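Local coordinates for protein chaperone SycD (Chlamydia pneumoniae, PDB 4NRH) that binds the gatekeeper protein CopN and probably serves as a type III secretion chaperone that, with CopN, directs translocator secretion, at residues K51-S56 against L86-P91; E61-E66 against I80-W85; E15-S20 against D24-D29. All coordinates share one frame; numbering follows the deposited sequence.

Interaction 1 (K51-S56 against L86-P91)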
loop_
_atom_site.group_PDB
_atom_site.type_symbol
_atom_site.label_atom_id
_atom_site.label_comp_id
_atom_site.label_asym_id
_atom_site.label_seq_id
_atom_site.Cartn_x
_atom_site.Cartn_y
_atom_site.Cartn_z
ATOM N N LYS D 51 -4.191 -9.579 15.335
ATOM C CA LYS D 51 -3.502 -10.851 15.512
ATOM C C LYS D 51 -2.312 -10.970 14.565
ATOM O O LYS D 51 -1.198 -11.279 14.988
ATOM C CB LYS D 51 -4.474 -12.010 15.286
ATOM C CG LYS D 51 -3.820 -13.377 15.206
ATOM C CD LYS D 51 -3.304 -13.821 16.562
ATOM C CE LYS D 51 -2.955 -15.300 16.556
ATOM N NZ LYS D 51 -2.531 -15.778 17.901
ATOM N N ILE D 52 -2.569 -10.729 13.282
ATOM C CA ILE D 52 -1.547 -10.815 12.242
ATOM C C ILE D 52 -0.358 -9.887 12.500
ATOM O O ILE D 52 0.796 -10.284 12.328
ATOM C CB ILE D 52 -2.149 -10.494 10.857
ATOM C CG1 ILE D 52 -3.194 -11.548 10.479
ATOM C CG2 ILE D 52 -1.062 -10.413 9.795
ATOM C CD1 ILE D 52 -4.086 -11.141 9.328
ATOM N N PHE D 53 -0.637 -8.659 12.927
ATOM C CA PHE D 53 0.417 -7.671 13.139
ATOM C C PHE D 53 0.968 -7.726 14.560
ATOM O O PHE D 53 1.780 -6.884 14.951
ATOM C CB PHE D 53 -0.098 -6.262 12.835
ATOM C CG PHE D 53 -0.404 -6.027 11.383
ATOM C CD1 PHE D 53 0.466 -6.465 10.399
ATOM C CD2 PHE D 53 -1.564 -5.371 11.003
ATOM C CE1 PHE D 53 0.187 -6.251 9.062
ATOM C CE2 PHE D 53 -1.850 -5.155 9.666
ATOM C CZ PHE D 53 -0.972 -5.595 8.695
ATOM N N LYS D 54 0.517 -8.720 15.322
ATOM C CA LYS D 54 0.980 -8.951 16.690
ATOM C C LYS D 54 0.796 -7.726 17.581
ATOM O O LYS D 54 1.693 -7.358 18.341
ATOM C CB LYS D 54 2.447 -9.390 16.696
ATOM C CG LYS D 54 2.728 -10.616 15.841
ATOM C CD LYS D 54 1.951 -11.823 16.343
ATOM C CE LYS D 54 2.392 -12.226 17.740
ATOM N NZ LYS D 54 1.618 -13.392 18.247
ATOM N N ILE D 55 -0.370 -7.098 17.482
ATOM C CA ILE D 55 -0.686 -5.934 18.297
ATOM C C ILE D 55 -1.376 -6.365 19.587
ATOM O O ILE D 55 -2.368 -7.092 19.554
ATOM C CB ILE D 55 -1.589 -4.941 17.540
ATOM C CG1 ILE D 55 -0.933 -4.515 16.226
ATOM C CG2 ILE D 55 -1.896 -3.728 18.405
ATOM C CD1 ILE D 55 -1.819 -3.652 15.355
ATOM N N SER D 56 -0.844 -5.931 20.725
ATOM C CA SER D 56 -1.432 -6.288 22.010
ATOM C C SER D 56 -2.732 -5.525 22.226
ATOM O O SER D 56 -2.925 -4.445 21.668
ATOM C CB SER D 56 -0.456 -6.005 23.152
ATOM O OG SER D 56 -0.266 -4.611 23.325
ATOM N N LEU D 86 -8.996 1.226 14.367
ATOM C CA LEU D 86 -9.255 0.249 15.419
ATOM C C LEU D 86 -10.156 -0.870 14.913
ATOM O O LEU D 86 -9.924 -2.047 15.193
ATOM C CB LEU D 86 -9.891 0.925 16.632
ATOM C CG LEU D 86 -8.947 1.730 17.524
ATOM C CD1 LEU D 86 -9.741 2.484 18.570
ATOM C CD2 LEU D 86 -7.924 0.814 18.177
ATOM N N VAL D 87 -11.188 -0.488 14.170
ATOM C CA VAL D 87 -12.117 -1.445 13.589
ATOM C C VAL D 87 -11.408 -2.299 12.539
ATOM O O VAL D 87 -11.680 -3.492 12.402
ATOM C CB VAL D 87 -13.335 -0.718 12.966
ATOM C CG1 VAL D 87 -13.965 -1.546 11.863
ATOM C CG2 VAL D 87 -14.356 -0.374 14.042
ATOM N N PHE D 88 -10.468 -1.686 11.826
ATOM C CA PHE D 88 -9.651 -2.399 10.850
ATOM C C PHE D 88 -8.809 -3.482 11.519
ATOM O O PHE D 88 -8.675 -4.589 10.997
ATOM C CB PHE D 88 -8.751 -1.417 10.089
ATOM C CG PHE D 88 -7.666 -2.079 9.283
ATOM C CD1 PHE D 88 -7.924 -2.546 8.005
ATOM C CD2 PHE D 88 -6.384 -2.213 9.794
ATOM C CE1 PHE D 88 -6.929 -3.151 7.258
ATOM C CE2 PHE D 88 -5.386 -2.816 9.052
ATOM C CZ PHE D 88 -5.658 -3.285 7.783
ATOM N N PHE D 89 -8.244 -3.154 12.677
ATOM C CA PHE D 89 -7.392 -4.085 13.409
ATOM C C PHE D 89 -8.194 -5.178 14.113
ATOM O O PHE D 89 -7.815 -6.348 14.086
ATOM C CB PHE D 89 -6.532 -3.326 14.420
ATOM C CG PHE D 89 -5.398 -2.568 13.795
ATOM C CD1 PHE D 89 -4.583 -3.173 12.852
ATOM C CD2 PHE D 89 -5.149 -1.250 14.141
ATOM C CE1 PHE D 89 -3.539 -2.481 12.269
ATOM C CE2 PHE D 89 -4.107 -0.552 13.561
ATOM C CZ PHE D 89 -3.302 -1.168 12.624
ATOM N N ASN D 90 -9.299 -4.795 14.745
ATOM C CA ASN D 90 -10.156 -5.757 15.426
ATOM C C ASN D 90 -11.616 -5.320 15.362
ATOM O O ASN D 90 -12.082 -4.574 16.223
ATOM C CB ASN D 90 -9.715 -5.934 16.883
ATOM C CG ASN D 90 -10.369 -7.132 17.560
ATOM O OD1 ASN D 90 -11.412 -7.621 17.125
ATOM N ND2 ASN D 90 -9.755 -7.603 18.640
ATOM N N PRO D 91 -12.343 -5.790 14.337
ATOM C CA PRO D 91 -13.738 -5.406 14.096
ATOM C C PRO D 91 -14.737 -6.122 15.002
ATOM O O PRO D 91 -15.943 -5.944 14.832
ATOM C CB PRO D 91 -13.959 -5.810 12.639
ATOM C CG PRO D 91 -13.052 -6.973 12.446
ATOM C CD PRO D 91 -11.836 -6.704 13.296
#

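Interaction 2 (E61-E66 against I80-W85)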
loop_
_atom_site.group_PDB
_atom_site.type_symbol
_atom_site.label_atom_id
_atom_site.label_comp_id
_atom_site.label_asym_id
_atom_site.label_seq_id
_atom_site.Cartn_x
_atom_site.Cartn_y
_atom_site.Cartn_z
ATOM N N GLU D 61 -6.060 -0.381 23.242
ATOM C CA GLU D 61 -6.727 0.405 24.271
ATOM C C GLU D 61 -6.161 1.820 24.332
ATOM O O GLU D 61 -6.908 2.787 24.487
ATOM C CB GLU D 61 -6.610 -0.271 25.637
ATOM C CG GLU D 61 -7.429 0.404 26.726
ATOM C CD GLU D 61 -8.896 0.540 26.359
ATOM O OE1 GLU D 61 -9.466 -0.417 25.794
ATOM O OE2 GLU D 61 -9.481 1.608 26.635
ATOM N N LYS D 62 -4.840 1.933 24.223
ATOM C CA LYS D 62 -4.185 3.237 24.188
ATOM C C LYS D 62 -4.714 4.063 23.023
ATOM O O LYS D 62 -4.998 5.252 23.164
ATOM C CB LYS D 62 -2.666 3.093 24.065
ATOM C CG LYS D 62 -1.971 2.509 25.283
ATOM C CD LYS D 62 -0.476 2.376 25.022
ATOM C CE LYS D 62 0.261 1.800 26.219
ATOM N NZ LYS D 62 1.704 1.577 25.917
ATOM N N VAL D 63 -4.844 3.413 21.871
ATOM C CA VAL D 63 -5.359 4.057 20.670
ATOM C C VAL D 63 -6.826 4.446 20.851
ATOM O O VAL D 63 -7.259 5.505 20.393
ATOM C CB VAL D 63 -5.210 3.139 19.437
ATOM C CG1 VAL D 63 -5.810 3.792 18.207
ATOM C CG2 VAL D 63 -3.742 2.816 19.195
ATOM N N TYR D 64 -7.584 3.588 21.528
ATOM C CA TYR D 64 -8.994 3.859 21.794
ATOM C C TYR D 64 -9.175 5.135 22.609
ATOM O O TYR D 64 -10.058 5.944 22.321
ATOM C CB TYR D 64 -9.647 2.683 22.520
ATOM C CG TYR D 64 -11.117 2.899 22.805
ATOM C CD1 TYR D 64 -12.035 3.004 21.769
ATOM C CD2 TYR D 64 -11.586 3.006 24.109
ATOM C CE1 TYR D 64 -13.379 3.204 22.021
ATOM C CE2 TYR D 64 -12.929 3.206 24.372
ATOM C CZ TYR D 64 -13.821 3.304 23.324
ATOM O OH TYR D 64 -15.159 3.504 23.576
ATOM N N LYS D 65 -8.344 5.301 23.634
ATOM C CA LYS D 65 -8.389 6.494 24.469
ATOM C C LYS D 65 -8.053 7.743 23.658
ATOM O O LYS D 65 -8.642 8.802 23.867
ATOM C CB LYS D 65 -7.438 6.356 25.660
ATOM C CG LYS D 65 -7.933 5.391 26.727
ATOM C CD LYS D 65 -6.940 5.256 27.868
ATOM C CE LYS D 65 -6.707 6.592 28.552
ATOM N NZ LYS D 65 -5.642 6.506 29.590
ATOM N N GLU D 66 -7.101 7.612 22.737
ATOM C CA GLU D 66 -6.728 8.716 21.858
ATOM C C GLU D 66 -7.916 9.172 21.018
ATOM O O GLU D 66 -8.155 10.370 20.860
ATOM C CB GLU D 66 -5.568 8.312 20.943
ATOM C CG GLU D 66 -4.273 7.999 21.672
ATOM C CD GLU D 66 -3.123 7.724 20.722
ATOM O OE1 GLU D 66 -3.371 7.177 19.627
ATOM O OE2 GLU D 66 -1.970 8.053 21.070
ATOM N N ILE D 80 -13.016 9.843 14.130
ATOM C CA ILE D 80 -13.469 8.939 13.079
ATOM C C ILE D 80 -12.290 8.220 12.427
ATOM O O ILE D 80 -12.339 7.009 12.201
ATOM C CB ILE D 80 -14.278 9.694 12.002
ATOM C CG1 ILE D 80 -15.633 10.128 12.566
ATOM C CG2 ILE D 80 -14.495 8.820 10.782
ATOM C CD1 ILE D 80 -16.385 11.102 11.682
ATOM N N THR D 81 -11.233 8.972 12.136
ATOM C CA THR D 81 -10.001 8.406 11.598
ATOM C C THR D 81 -9.458 7.290 12.490
ATOM O O THR D 81 -9.117 6.207 12.012
ATOM C CB THR D 81 -8.912 9.486 11.430
ATOM O OG1 THR D 81 -9.329 10.445 10.449
ATOM C CG2 THR D 81 -7.597 8.857 10.994
ATOM N N VAL D 82 -9.392 7.564 13.788
ATOM C CA VAL D 82 -8.836 6.624 14.756
ATOM C C VAL D 82 -9.673 5.353 14.905
ATOM O O VAL D 82 -9.139 4.244 14.875
ATOM C CB VAL D 82 -8.690 7.286 16.143
ATOM C CG1 VAL D 82 -8.298 6.257 17.192
ATOM C CG2 VAL D 82 -7.672 8.416 16.085
ATOM N N PHE D 83 -10.984 5.519 15.059
ATOM C CA PHE D 83 -11.873 4.381 15.282
ATOM C C PHE D 83 -11.938 3.441 14.079
ATOM O O PHE D 83 -12.075 2.231 14.245
ATOM C CB PHE D 83 -13.278 4.862 15.658
ATOM C CG PHE D 83 -13.338 5.568 16.982
ATOM C CD1 PHE D 83 -12.671 5.054 18.083
ATOM C CD2 PHE D 83 -14.066 6.737 17.133
ATOM C CE1 PHE D 83 -12.719 5.697 19.305
ATOM C CE2 PHE D 83 -14.118 7.386 18.353
ATOM C CZ PHE D 83 -13.443 6.865 19.440
ATOM N N ARG D 84 -11.848 3.995 12.874
ATOM C CA ARG D 84 -11.799 3.170 11.669
ATOM C C ARG D 84 -10.567 2.267 11.664
ATOM O O ARG D 84 -10.647 1.103 11.274
ATOM C CB ARG D 84 -11.822 4.036 10.407
ATOM C CG ARG D 84 -13.160 4.704 10.135
ATOM C CD ARG D 84 -13.317 5.029 8.658
ATOM N NE ARG D 84 -14.654 5.527 8.345
ATOM C CZ ARG D 84 -14.912 6.755 7.908
ATOM N NH1 ARG D 84 -13.922 7.617 7.721
ATOM N NH2 ARG D 84 -16.161 7.120 7.652
ATOM N N TRP D 85 -9.429 2.810 12.093
ATOM C CA TRP D 85 -8.205 2.023 12.218
ATOM C C TRP D 85 -8.373 0.900 13.238
ATOM O O TRP D 85 -7.942 -0.230 13.011
ATOM C CB TRP D 85 -7.023 2.914 12.611
ATOM C CG TRP D 85 -6.348 3.572 11.445
ATOM C CD1 TRP D 85 -6.349 4.902 11.140
ATOM C CD2 TRP D 85 -5.569 2.928 10.429
ATOM N NE1 TRP D 85 -5.619 5.127 9.996
ATOM C CE2 TRP D 85 -5.130 3.930 9.540
ATOM C CE3 TRP D 85 -5.201 1.601 10.184
ATOM C CZ2 TRP D 85 -4.344 3.648 8.426
ATOM C CZ3 TRP D 85 -4.418 1.323 9.077
ATOM C CH2 TRP D 85 -3.999 2.342 8.213
#

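Interaction 3 (E15-S20 against D24-D29)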
loop_
_atom_site.group_PDB
_atom_site.type_symbol
_atom_site.label_atom_id
_atom_site.label_comp_id
_atom_site.label_asym_id
_atom_site.label_seq_id
_atom_site.Cartn_x
_atom_site.Cartn_y
_atom_site.Cartn_z
ATOM N N GLU D 15 3.752 2.916 11.862
ATOM C CA GLU D 15 5.138 3.009 11.414
ATOM C C GLU D 15 5.901 1.733 11.759
ATOM O O GLU D 15 6.716 1.254 10.972
ATOM C CB GLU D 15 5.830 4.222 12.038
ATOM C CG GLU D 15 5.286 5.561 11.569
ATOM C CD GLU D 15 6.132 6.728 12.042
ATOM O OE1 GLU D 15 6.910 6.547 13.003
ATOM O OE2 GLU D 15 6.018 7.825 11.456
ATOM N N LYS D 16 5.630 1.199 12.946
ATOM C CA LYS D 16 6.216 -0.062 13.389
ATOM C C LYS D 16 5.880 -1.195 12.421
ATOM O O LYS D 16 6.755 -1.966 12.022
ATOM C CB LYS D 16 5.732 -0.399 14.801
ATOM C CG LYS D 16 6.363 -1.636 15.419
ATOM C CD LYS D 16 6.076 -1.694 16.913
ATOM C CE LYS D 16 6.551 -2.997 17.532
ATOM N NZ LYS D 16 5.908 -4.185 16.906
ATOM N N ILE D 17 4.607 -1.287 12.048
ATOM C CA ILE D 17 4.144 -2.307 11.112
ATOM C C ILE D 17 4.714 -2.096 9.709
ATOM O O ILE D 17 5.206 -3.034 9.082
ATOM C CB ILE D 17 2.603 -2.330 11.028
ATOM C CG1 ILE D 17 2.000 -2.746 12.371
ATOM C CG2 ILE D 17 2.142 -3.272 9.928
ATOM C CD1 ILE D 17 0.505 -2.524 12.461
ATOM N N ALA D 18 4.645 -0.858 9.226
ATOM C CA ALA D 18 5.133 -0.514 7.893
ATOM C C ALA D 18 6.617 -0.821 7.743
ATOM O O ALA D 18 7.051 -1.343 6.714
ATOM C CB ALA D 18 4.867 0.953 7.593
ATOM N N ALA D 19 7.390 -0.481 8.768
ATOM C CA ALA D 19 8.829 -0.713 8.757
ATOM C C ALA D 19 9.164 -2.189 8.560
ATOM O O ALA D 19 9.996 -2.532 7.725
ATOM C CB ALA D 19 9.458 -0.198 10.044
ATOM N N SER D 20 8.481 -3.057 9.298
ATOM C CA SER D 20 8.792 -4.485 9.285
ATOM C C SER D 20 8.225 -5.211 8.068
ATOM O O SER D 20 8.347 -6.430 7.952
ATOM C CB SER D 20 8.269 -5.147 10.564
ATOM O OG SER D 20 6.893 -4.874 10.751
ATOM N N ASP D 24 5.863 0.190 1.551
ATOM C CA ASP D 24 5.852 1.554 2.063
ATOM C C ASP D 24 4.657 1.768 2.985
ATOM O O ASP D 24 4.777 2.370 4.052
ATOM C CB ASP D 24 5.817 2.563 0.913
ATOM C CG ASP D 24 5.652 3.992 1.394
ATOM O OD1 ASP D 24 6.664 4.608 1.787
ATOM O OD2 ASP D 24 4.511 4.499 1.376
ATOM N N PHE D 25 3.502 1.268 2.556
ATOM C CA PHE D 25 2.255 1.466 3.281
ATOM C C PHE D 25 1.350 0.250 3.101
ATOM O O PHE D 25 0.542 0.204 2.174
ATOM C CB PHE D 25 1.559 2.739 2.790
ATOM C CG PHE D 25 0.357 3.130 3.598
ATOM C CD1 PHE D 25 0.500 3.619 4.886
ATOM C CD2 PHE D 25 -0.917 3.025 3.063
ATOM C CE1 PHE D 25 -0.607 3.989 5.629
ATOM C CE2 PHE D 25 -2.026 3.392 3.801
ATOM C CZ PHE D 25 -1.871 3.874 5.085
ATOM N N PRO D 26 1.491 -0.745 3.991
ATOM C CA PRO D 26 0.813 -2.037 3.839
ATOM C C PRO D 26 -0.632 -2.020 4.330
ATOM O O PRO D 26 -1.058 -2.939 5.029
ATOM C CB PRO D 26 1.663 -2.971 4.701
ATOM C CG PRO D 26 2.186 -2.086 5.781
ATOM C CD PRO D 26 2.389 -0.726 5.159
ATOM N N PHE D 27 -1.372 -0.982 3.958
ATOM C CA PHE D 27 -2.754 -0.818 4.390
ATOM C C PHE D 27 -3.599 -0.273 3.244
ATOM O O PHE D 27 -3.059 0.289 2.290
ATOM C CB PHE D 27 -2.837 0.125 5.593
ATOM C CG PHE D 27 -1.896 -0.223 6.708
ATOM C CD1 PHE D 27 -2.151 -1.301 7.537
ATOM C CD2 PHE D 27 -0.761 0.538 6.937
ATOM C CE1 PHE D 27 -1.289 -1.620 8.570
ATOM C CE2 PHE D 27 0.105 0.225 7.968
ATOM C CZ PHE D 27 -0.160 -0.855 8.785
ATOM N N PRO D 28 -4.927 -0.446 3.326
ATOM C CA PRO D 28 -5.808 0.212 2.354
ATOM C C PRO D 28 -5.703 1.733 2.455
ATOM O O PRO D 28 -5.500 2.260 3.549
ATOM C CB PRO D 28 -7.205 -0.276 2.753
ATOM C CG PRO D 28 -6.966 -1.547 3.502
ATOM C CD PRO D 28 -5.670 -1.347 4.223
ATOM N N ASP D 29 -5.829 2.423 1.327
ATOM C CA ASP D 29 -5.764 3.881 1.312
ATOM C C ASP D 29 -7.008 4.505 1.932
ATOM O O ASP D 29 -6.934 5.554 2.573
ATOM C CB ASP D 29 -5.584 4.397 -0.116
ATOM C CG ASP D 29 -4.163 4.248 -0.616
ATOM O OD1 ASP D 29 -3.245 4.145 0.223
ATOM O OD2 ASP D 29 -3.964 4.237 -1.849
#

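Interaction 1 (K51-S56 against L86-P91)
The methyl group Ile55 CD1 sits almost squarely over one face of the Phe89 ring, 3.8 Å from the ring centroid and only 14° off the ring normal, which meets the geometry of a CH-pi contact. Across the ring, the opposite face is taken by Phe88 CD2, lying 3.6 Å above the plane but shifted toward the rim, so Phe89 is sandwiched between a methyl and its own helical neighbour. Phe53 arrives at the edge instead: its CD2 lies near the Phe89 plane, 3.7 Å from Phe89 CE1, and the two side chains cross at about a right angle. With CG anti to the carbonyl carbon (chi1 -75°), Phe89 is directed into this cluster. A looser touch, 4.3 Å between Phe53 CE2 and Phe88 CE2, extends the apolar group. No hydrogen bond spans the two segments, and the contact rests on hydrocarbon packing.

The chain turn that presents Phe53 and Ile55 is a Schellman motif: Lys54, at positive phi, is its C-prime residue, and Ile55 N bonds to Gln50 O while Lys54 N bonds to Lys51 O. The residues just past the end of helix 49-52 therefore lie against the last turn of helix 76-89. Leu14 and Ile17 of helix 9-19 also pack on Phe89, Tyr49 stacks on Phe88, and Leu60 of helix 57-72 touches Ile55.

Interaction 2 (E61-E66 against I80-W85)
Val63 and Val82 form the tight centre of an antiparallel helix hairpin, helix 57-72 against helix 76-89, the kind of pairing seen in tetratricopeptide repeats and consistent with the family of this chaperone. Their CA atoms are 7.3 Å apart, and the CG1 methyls meet at 3.6 Å. On both valines CG1 is anti to the backbone N (chi1 177° for Val63, 172° for Val82), the torsion that turns this branch into the interface. One step along each helix, Tyr64 and Phe83 form the second pair, with CA atoms 7.1 Å apart. Phe83 CE1 lies 3.7 Å from both Tyr64 CD1 and Tyr64 CE1; the rings, inclined at 50° with centroids 5.8 Å apart, meet obliquely as neither a stack nor a T-shaped pair. Beyond the rings the tyrosine hydroxyl is satisfied by a hydrogen bond to Ser99 OG of helix 94-106.

The solvent side is formed by Lys62, Lys65 and Thr81, all exposed; Thr81 OG1 bonds back to Ala77 O. Glu66 CB comes no nearer to residues 80-85 than 5.1 Å, at Val82 CG1, and the OE2 of Glu66 accepts a hydrogen bond from His9 N. Within the interface no hydrogen bond crosses between the segments, and the nearest approach puts the methyl Val82 CG1 3.4 Å from the backbone oxygen Val63 O.

Interaction 3 (E15-S20 against D24-D29)
Ile17 CG2 makes the closest approach, 3.5 Å from Phe27 CZ, with Phe27 CE1 a little farther off; the ring receives the methyl obliquely and the two side chains cross at about a right angle. Ile17 presents this branch because CG2 is anti to the backbone N while CG1, at chi1 -65°, stands beside it. The same CG2 also touches the pyrrolidine of Pro26, at 4.3 Å from Pro26 CG. One residue on, Ala18 CB lies 3.9 Å from Pro26 CD and 3.8 Å from the backbone oxygen Asp24 O, where helix and returning chain come close, the CA atoms of Ala18 and Phe25 being 5.8 Å apart.

After helix 9-19 ends, the chain turns back on it: residues 24-27 pass back over its last turn, and the chain then leads away. Pro26 is the centre of an inverse gamma turn, in which Phe27 N makes a weak bond to Phe25 O. This bend carries Pro26 CG over one face of the Phe27 ring, 3.8 Å above its plane and offset toward the rim, while Phe25 CD1 lies in plane at the ring edge.

Farther out, Trp85 of helix 76-89 meets Phe27 edge-to-face. A further partner is CopN, the other protein of the complex. Its Arg190 forms a salt bridge with Asp24 and its Arg279 one with Asp29; Arg279 also donates to Phe27 O, and Ser278 of CopN is hydrogen-bonded to Pro26 O.

Interactions 1 and 2 share helix 76-89, and interaction 2 is nested along the chain inside the loop that interaction 1 closes; their centres are 12 Å apart. Leu86 joins them, its CD2 lying 3.7 Å from Val63 CG1. Interaction 3 closes earlier in the chain, with its centre about 13 Å from that of interaction 1. The two form a continuous apolar cluster: Phe53 CD1 is 3.6 Å from Ile17 CG2, and Phe53 CE2 is 3.7 Å from Phe27 CE1. Trp85 CH2, 3.6 Å from Phe27 CB, ties interaction 2 to the same cluster. CopN touches interactions 1 and 3 but not the two segments of interaction 2.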